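Alpha-actinin-like protein 1 (Schizosaccharomyces pombe, PDB 5BVR) binds actin filaments through paired calponin-homology domains and takes part in actin-ring formation, cytokinesis and septation. Local coordinates at residues A[43-46]-A[47-51]; A[111-114]-A[115-119]. All blocks are in the same frame, centred on the assembly; numbering follows the deposited sequence.

Contact 1: A[43-46]-A[47-51]; sequences ILLI and QLLEI
Four successive i to i+4 backbone hydrogen bonds join Ile43-Ile46 to Gln47-Glu50. The N-H of Leu48 reaches Leu44 O at 2.8 Å, and Gln47 N lies 2.9 Å from Ile43 O with a nearly straight N-H...O angle of 168°. Leu49 N to Leu45 O and Glu50 N to Ile46 O continue the same pattern. The side chain of Gln47 runs back toward the start of the helix. Its CG stands beside its own backbone N (chi1 -67°), and this brings CG to 3.3 Å from Ile43 O. The rest of the chain is extended and lies alongside Ile43, pointing the same way. Its amide oxygen OE1 is 3.6 Å from Ile43 CG2 and 3.3 Å from Leu44 CD2, so the amide end rests against two methyl groups. Tyr60 and Leu29 also touch this side chain. Glu50 CG passes 3.5 Å from Ile46 O, and Glu50 OE2 accepts a hydrogen bond from Leu57 N in the following loop. On the buried side, Leu45 CG meets Leu49 CD1 at 4.3 Å. These two leucines pack on Ala77 of helix 67-83, while Leu48 faces Trp19 and Phe20 of helix 11-25. The arrangement is that of a regular, largely apolar alpha-helix, packed against neighbouring helices in the first calponin-homology domain of the alpha-actinin actin-binding domain.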
ATOM      1  N   ILE A  43      -6.709  10.908 -15.940  1.00 18.48           N
ATOM      2  CA  ILE A  43      -5.461  11.662 -15.824  1.00 17.93           C
ATOM      3  C   ILE A  43      -4.620  11.179 -14.634  1.00 18.65           C
ATOM      4  O   ILE A  43      -3.423  10.948 -14.776  1.00 19.98           O
ATOM      5  CB  ILE A  43      -5.715  13.165 -15.720  1.00 19.25           C
ATOM      6  CG1 ILE A  43      -6.245  13.671 -17.059  1.00 22.09           C
ATOM      7  CG2 ILE A  43      -4.436  13.929 -15.329  1.00 21.93           C
ATOM      8  CD1 ILE A  43      -6.814  15.059 -16.981  1.00 22.94           C
ATOM      9  N   LEU A  44      -5.236  11.038 -13.462  1.00 17.94           N
ATOM     10  CA  LEU A  44      -4.460  10.645 -12.284  1.00 18.21           C
ATOM     11  C   LEU A  44      -3.961   9.213 -12.399  1.00 18.70           C
ATOM     12  O   LEU A  44      -2.880   8.879 -11.899  1.00 18.76           O
ATOM     13  CB  LEU A  44      -5.253  10.849 -11.007  1.00 20.94           C
ATOM     14  CG  LEU A  44      -5.537  12.308 -10.645  1.00 22.89           C
ATOM     15  CD1 LEU A  44      -6.239  12.371  -9.318  1.00 22.97           C
ATOM     16  CD2 LEU A  44      -4.283  13.193 -10.629  1.00 25.36           C
ATOM     17  N   LEU A  45      -4.733   8.361 -13.065  1.00 18.52           N
ATOM     18  CA  LEU A  45      -4.269   7.005 -13.320  1.00 18.03           C
ATOM     19  C   LEU A  45      -3.036   7.019 -14.226  1.00 16.59           C
ATOM     20  O   LEU A  45      -2.035   6.373 -13.952  1.00 17.96           O
ATOM     21  CB  LEU A  45      -5.387   6.173 -13.929  1.00 20.81           C
ATOM     22  CG  LEU A  45      -5.141   4.696 -14.167  1.00 19.52           C
ATOM     23  CD1 LEU A  45      -4.699   4.022 -12.868  1.00 22.33           C
ATOM     24  CD2 LEU A  45      -6.422   4.063 -14.721  1.00 23.26           C
ATOM     25  N   ILE A  46      -3.075   7.786 -15.305  1.00 16.89           N
ATOM     26  CA  ILE A  46      -1.902   7.885 -16.160  1.00 18.66           C
ATOM     27  C   ILE A  46      -0.701   8.405 -15.389  1.00 19.08           C
ATOM     28  O   ILE A  46       0.396   7.841 -15.483  1.00 20.72           O
ATOM     29  CB  ILE A  46      -2.191   8.784 -17.354  1.00 18.13           C
ATOM     30  CG1 ILE A  46      -3.130   8.056 -18.317  1.00 18.06           C
ATOM     31  CG2 ILE A  46      -0.885   9.212 -18.082  1.00 21.01           C
ATOM     32  CD1 ILE A  46      -3.741   8.973 -19.383  1.00 18.56           C
ATOM     33  N   GLN A  47      -0.902   9.474 -14.629  1.00 20.48           N
ATOM     34  CA  GLN A  47       0.186  10.044 -13.855  1.00 22.94           C
ATOM     35  C   GLN A  47       0.721   9.048 -12.818  1.00 20.33           C
ATOM     36  O   GLN A  47       1.942   8.922 -12.660  1.00 22.67           O
ATOM     37  CB  GLN A  47      -0.248  11.358 -13.212  1.00 22.72           C
ATOM     38  CG  GLN A  47      -0.510  12.445 -14.265  1.00 21.98           C
ATOM     39  CD  GLN A  47      -1.044  13.751 -13.698  1.00 31.32           C
ATOM     40  OE1 GLN A  47      -1.845  13.768 -12.769  1.00 33.97           O
ATOM     41  NE2 GLN A  47      -0.592  14.855 -14.266  1.00 44.94           N
ATOM     42  N   LEU A  48      -0.160   8.344 -12.117  1.00 18.22           N
ATOM     43  CA  LEU A  48       0.277   7.281 -11.206  1.00 16.87           C
ATOM     44  C   LEU A  48       1.200   6.288 -11.918  1.00 20.52           C
ATOM     45  O   LEU A  48       2.281   5.945 -11.420  1.00 21.23           O
ATOM     46  CB  LEU A  48      -0.914   6.523 -10.606  1.00 18.86           C
ATOM     47  CG  LEU A  48      -0.531   5.354  -9.689  1.00 18.77           C
ATOM     48  CD1 LEU A  48       0.086   5.848  -8.394  1.00 21.10           C
ATOM     49  CD2 LEU A  48      -1.750   4.495  -9.410  1.00 20.17           C
ATOM     50  N   LEU A  49       0.785   5.831 -13.093  1.00 18.56           N
ATOM     51  CA  LEU A  49       1.532   4.823 -13.830  1.00 19.95           C
ATOM     52  C   LEU A  49       2.917   5.329 -14.231  1.00 21.98           C
ATOM     53  O   LEU A  49       3.894   4.587 -14.162  1.00 24.25           O
ATOM     54  CB  LEU A  49       0.745   4.357 -15.051  1.00 19.73           C
ATOM     55  CG  LEU A  49      -0.505   3.551 -14.710  1.00 18.33           C
ATOM     56  CD1 LEU A  49      -1.412   3.421 -15.942  1.00 19.27           C
ATOM     57  CD2 LEU A  49      -0.160   2.162 -14.159  1.00 19.61           C
ATOM     58  N   GLU A  50       3.012   6.593 -14.615  1.00 18.50           N
ATOM     59  CA  GLU A  50       4.309   7.171 -14.955  1.00 23.61           C
ATOM     60  C   GLU A  50       5.234   7.125 -13.741  1.00 25.49           C
ATOM     61  O   GLU A  50       6.419   6.815 -13.865  1.00 26.06           O
ATOM     62  CB  GLU A  50       4.143   8.606 -15.450  1.00 21.96           C
ATOM     63  CG  GLU A  50       3.544   8.680 -16.850  1.00 27.41           C
ATOM     64  CD  GLU A  50       3.455  10.087 -17.403  1.00 34.52           C
ATOM     65  OE1 GLU A  50       3.237  11.036 -16.610  1.00 30.12           O
ATOM     66  OE2 GLU A  50       3.593  10.239 -18.641  1.00 32.53           O
ATOM     67  N   ILE A  51       4.669   7.403 -12.573  1.00 21.21           N
ATOM     68  CA  ILE A  51       5.422   7.460 -11.327  1.00 21.37           C
ATOM     69  C   ILE A  51       5.893   6.084 -10.874  1.00 22.06           C
ATOM     70  O   ILE A  51       7.092   5.866 -10.626  1.00 28.35           O
ATOM     71  CB  ILE A  51       4.590   8.137 -10.212  1.00 24.34           C
ATOM     72  CG1 ILE A  51       4.293   9.600 -10.588  1.00 23.25           C
ATOM     73  CG2 ILE A  51       5.325   8.079  -8.850  1.00 28.85           C
ATOM     74  CD1 ILE A  51       3.252  10.268  -9.731  1.00 25.15           C
TER

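Contact 2: A[111-114]-A[115-119]; sequences LILR and FTIAD
Leu111 and Phe115 lie side by side on the last helix of the first calponin-homology domain, where a wider pi-type turn at 115-117 interrupts the regular pattern. Leu111 CD2 lies 4.1 Å from Phe115 CE2. Arg114 covers one face of the same ring. Its CG is the bump that sits over the ring centre, 3.8 Å from the centroid and 10° off the normal, in a CH-pi contact. The Arg114 chain bends at chi2 (61°), and NH1 ends up above the ring plane but beyond the CD1-CE1 bond, with the guanidinium plane turned 27° from the ring. Further round the helix, the Leu113 and Ile117 side chains slant past each other, with CD1 of Leu113 3.8 Å from CG2 of Ile117. Ile112 runs beside Thr116, its CG2 set against Thr116 CB. In the wider turn, Ile112 O takes the N-H of Thr116 and, weakly, that of Ile117. Leu113 O takes weak bonds from Ile117 N and Ala118 N. This turn sets the Ala118 methyl against Arg114 O at 3.4 Å. That oxygen also accepts from a water, which donates to Asp119 OD1 and accepts from Asp119 N at 2.9 Å.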
ATOM      1  N   LEU A 111      -1.882  -2.908  -9.226  1.00 16.59           N
ATOM      2  CA  LEU A 111      -0.757  -1.977  -9.321  1.00 15.71           C
ATOM      3  C   LEU A 111       0.115  -2.022  -8.064  1.00 14.78           C
ATOM      4  O   LEU A 111       1.322  -2.012  -8.161  1.00 15.37           O
ATOM      5  CB  LEU A 111      -1.246  -0.554  -9.590  1.00 16.08           C
ATOM      6  CG  LEU A 111      -2.086  -0.372 -10.870  1.00 17.34           C
ATOM      7  CD1 LEU A 111      -2.472   1.080 -11.013  1.00 19.79           C
ATOM      8  CD2 LEU A 111      -1.323  -0.834 -12.088  1.00 19.39           C
ATOM      9  N   ILE A 112      -0.508  -2.116  -6.888  1.00 15.61           N
ATOM     10  CA  ILE A 112       0.262  -2.236  -5.648  1.00 16.63           C
ATOM     11  C   ILE A 112       1.063  -3.525  -5.707  1.00 14.44           C
ATOM     12  O   ILE A 112       2.256  -3.569  -5.387  1.00 15.71           O
ATOM     13  CB  ILE A 112      -0.685  -2.182  -4.420  1.00 15.78           C
ATOM     14  CG1 ILE A 112      -1.240  -0.778  -4.270  1.00 16.95           C
ATOM     15  CG2 ILE A 112       0.079  -2.552  -3.136  1.00 14.52           C
ATOM     16  CD1 ILE A 112      -2.413  -0.676  -3.284  1.00 18.32           C
ATOM     17  N   LEU A 113       0.425  -4.594  -6.134  1.00 17.61           N
ATOM     18  CA  LEU A 113       1.102  -5.886  -6.144  1.00 19.84           C
ATOM     19  C   LEU A 113       2.296  -5.849  -7.082  1.00 17.30           C
ATOM     20  O   LEU A 113       3.385  -6.299  -6.737  1.00 21.70           O
ATOM     21  CB  LEU A 113       0.125  -6.984  -6.562  1.00 19.62           C
ATOM     22  CG  LEU A 113       0.712  -8.398  -6.564  1.00 27.56           C
ATOM     23  CD1 LEU A 113       1.301  -8.765  -5.197  1.00 28.87           C
ATOM     24  CD2 LEU A 113      -0.374  -9.389  -6.972  1.00 30.51           C
ATOM     25  N   ARG A 114       2.124  -5.232  -8.248  1.00 16.20           N
ATOM     26  CA  ARG A 114       3.185  -5.264  -9.226  1.00 17.01           C
ATOM     27  C   ARG A 114       4.301  -4.297  -8.867  1.00 20.11           C
ATOM     28  O   ARG A 114       5.485  -4.630  -8.974  1.00 21.73           O
ATOM     29  CB  ARG A 114       2.645  -4.916 -10.608  1.00 19.71           C
ATOM     30  CG  ARG A 114       3.701  -4.725 -11.672  1.00 21.75           C
ATOM     31  CD  ARG A 114       4.560  -5.942 -11.939  1.00 26.76           C
ATOM     32  NE  ARG A 114       5.378  -5.693 -13.119  1.00 45.09           N
ATOM     33  CZ  ARG A 114       6.498  -4.976 -13.117  1.00 48.61           C
ATOM     34  NH1 ARG A 114       6.966  -4.454 -11.986  1.00 48.88           N
ATOM     35  NH2 ARG A 114       7.161  -4.787 -14.248  1.00 48.52           N
ATOM     36  N   PHE A 115       3.935  -3.097  -8.438  1.00 17.65           N
ATOM     37  CA  PHE A 115       4.922  -2.029  -8.326  1.00 19.82           C
ATOM     38  C   PHE A 115       5.461  -1.807  -6.920  1.00 20.80           C
ATOM     39  O   PHE A 115       6.451  -1.107  -6.724  1.00 23.01           O
ATOM     40  CB  PHE A 115       4.370  -0.733  -8.927  1.00 19.35           C
ATOM     41  CG  PHE A 115       4.180  -0.810 -10.405  1.00 17.52           C
ATOM     42  CD1 PHE A 115       5.285  -0.766 -11.247  1.00 22.74           C
ATOM     43  CD2 PHE A 115       2.924  -0.978 -10.948  1.00 18.62           C
ATOM     44  CE1 PHE A 115       5.121  -0.874 -12.617  1.00 22.11           C
ATOM     45  CE2 PHE A 115       2.752  -1.078 -12.314  1.00 23.31           C
ATOM     46  CZ  PHE A 115       3.863  -1.013 -13.155  1.00 22.93           C
ATOM     47  N   THR A 116       4.822  -2.412  -5.932  1.00 18.81           N
ATOM     48  CA  THR A 116       5.270  -2.296  -4.552  1.00 19.09           C
ATOM     49  C   THR A 116       5.690  -3.626  -3.949  1.00 19.62           C
ATOM     50  O   THR A 116       6.537  -3.659  -3.086  1.00 21.10           O
ATOM     51  CB  THR A 116       4.149  -1.674  -3.687  1.00 21.31           C
ATOM     52  OG1 THR A 116       3.935  -0.315  -4.092  1.00 23.63           O
ATOM     53  CG2 THR A 116       4.454  -1.696  -2.213  1.00 32.98           C
ATOM     54  N   ILE A 117       5.066  -4.718  -4.356  1.00 19.59           N
ATOM     55  CA  ILE A 117       5.320  -5.989  -3.709  1.00 20.06           C
ATOM     56  C   ILE A 117       6.119  -6.971  -4.548  1.00 18.07           C
ATOM     57  O   ILE A 117       6.927  -7.687  -4.020  1.00 18.66           O
ATOM     58  CB  ILE A 117       4.002  -6.579  -3.220  1.00 20.55           C
ATOM     59  CG1 ILE A 117       3.510  -5.697  -2.056  1.00 31.01           C
ATOM     60  CG2 ILE A 117       4.156  -8.032  -2.765  1.00 22.39           C
ATOM     61  CD1 ILE A 117       2.181  -6.028  -1.551  1.00 30.06           C
ATOM     62  N   ALA A 118       5.920  -6.977  -5.863  1.00 20.33           N
ATOM     63  CA  ALA A 118       6.540  -8.016  -6.682  1.00 21.16           C
ATOM     64  C   ALA A 118       8.069  -8.082  -6.557  1.00 22.92           C
ATOM     65  O   ALA A 118       8.632  -9.171  -6.595  1.00 27.26           O
ATOM     66  CB  ALA A 118       6.149  -7.833  -8.136  1.00 21.13           C
ATOM     67  N   ASP A 119       8.726  -6.933  -6.409  1.00 20.83           N
ATOM     68  CA  ASP A 119      10.195  -6.893  -6.379  1.00 25.58           C
ATOM     69  C   ASP A 119      10.772  -7.183  -4.992  1.00 25.80           C
ATOM     70  O   ASP A 119      11.992  -7.290  -4.828  1.00 30.36           O
ATOM     71  CB  ASP A 119      10.712  -5.535  -6.855  1.00 33.53           C
ATOM     72  CG  ASP A 119      10.669  -4.495  -5.765  1.00 54.54           C
ATOM     73  OD1 ASP A 119       9.582  -3.925  -5.536  1.00 67.55           O
ATOM     74  OD2 ASP A 119      11.716  -4.256  -5.122  1.00 66.92           O
TER
HETATM   75  O   HOH W   1       7.577  -4.345  -7.046  1.00 29.59           O

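Overall arrangement
Contacts 1 and 2 lie on separate helices of the first calponin-homology domain, 43-53 and 101-117, and their centres are 15 Å apart. They meet through Leu111. Its CD2 is 3.8 Å from Leu49 CD2, and its CD1 is 3.8 Å from Leu48 CD2 and touches Leu45 CD1 too. Trp19 of helix 11-25 touches both contacts, at Leu48 and at Ile112. Contact 2 also faces helix 217-234 of the second domain, where Thr116 O is hydrogen-bonded to His229 NE2. It therefore joins the core of the first domain to the interdomain surface. Leu111 and Ile112 belong to the actin-binding region. A bound zinc ion lies about 10 Å from the Ile112 side chain.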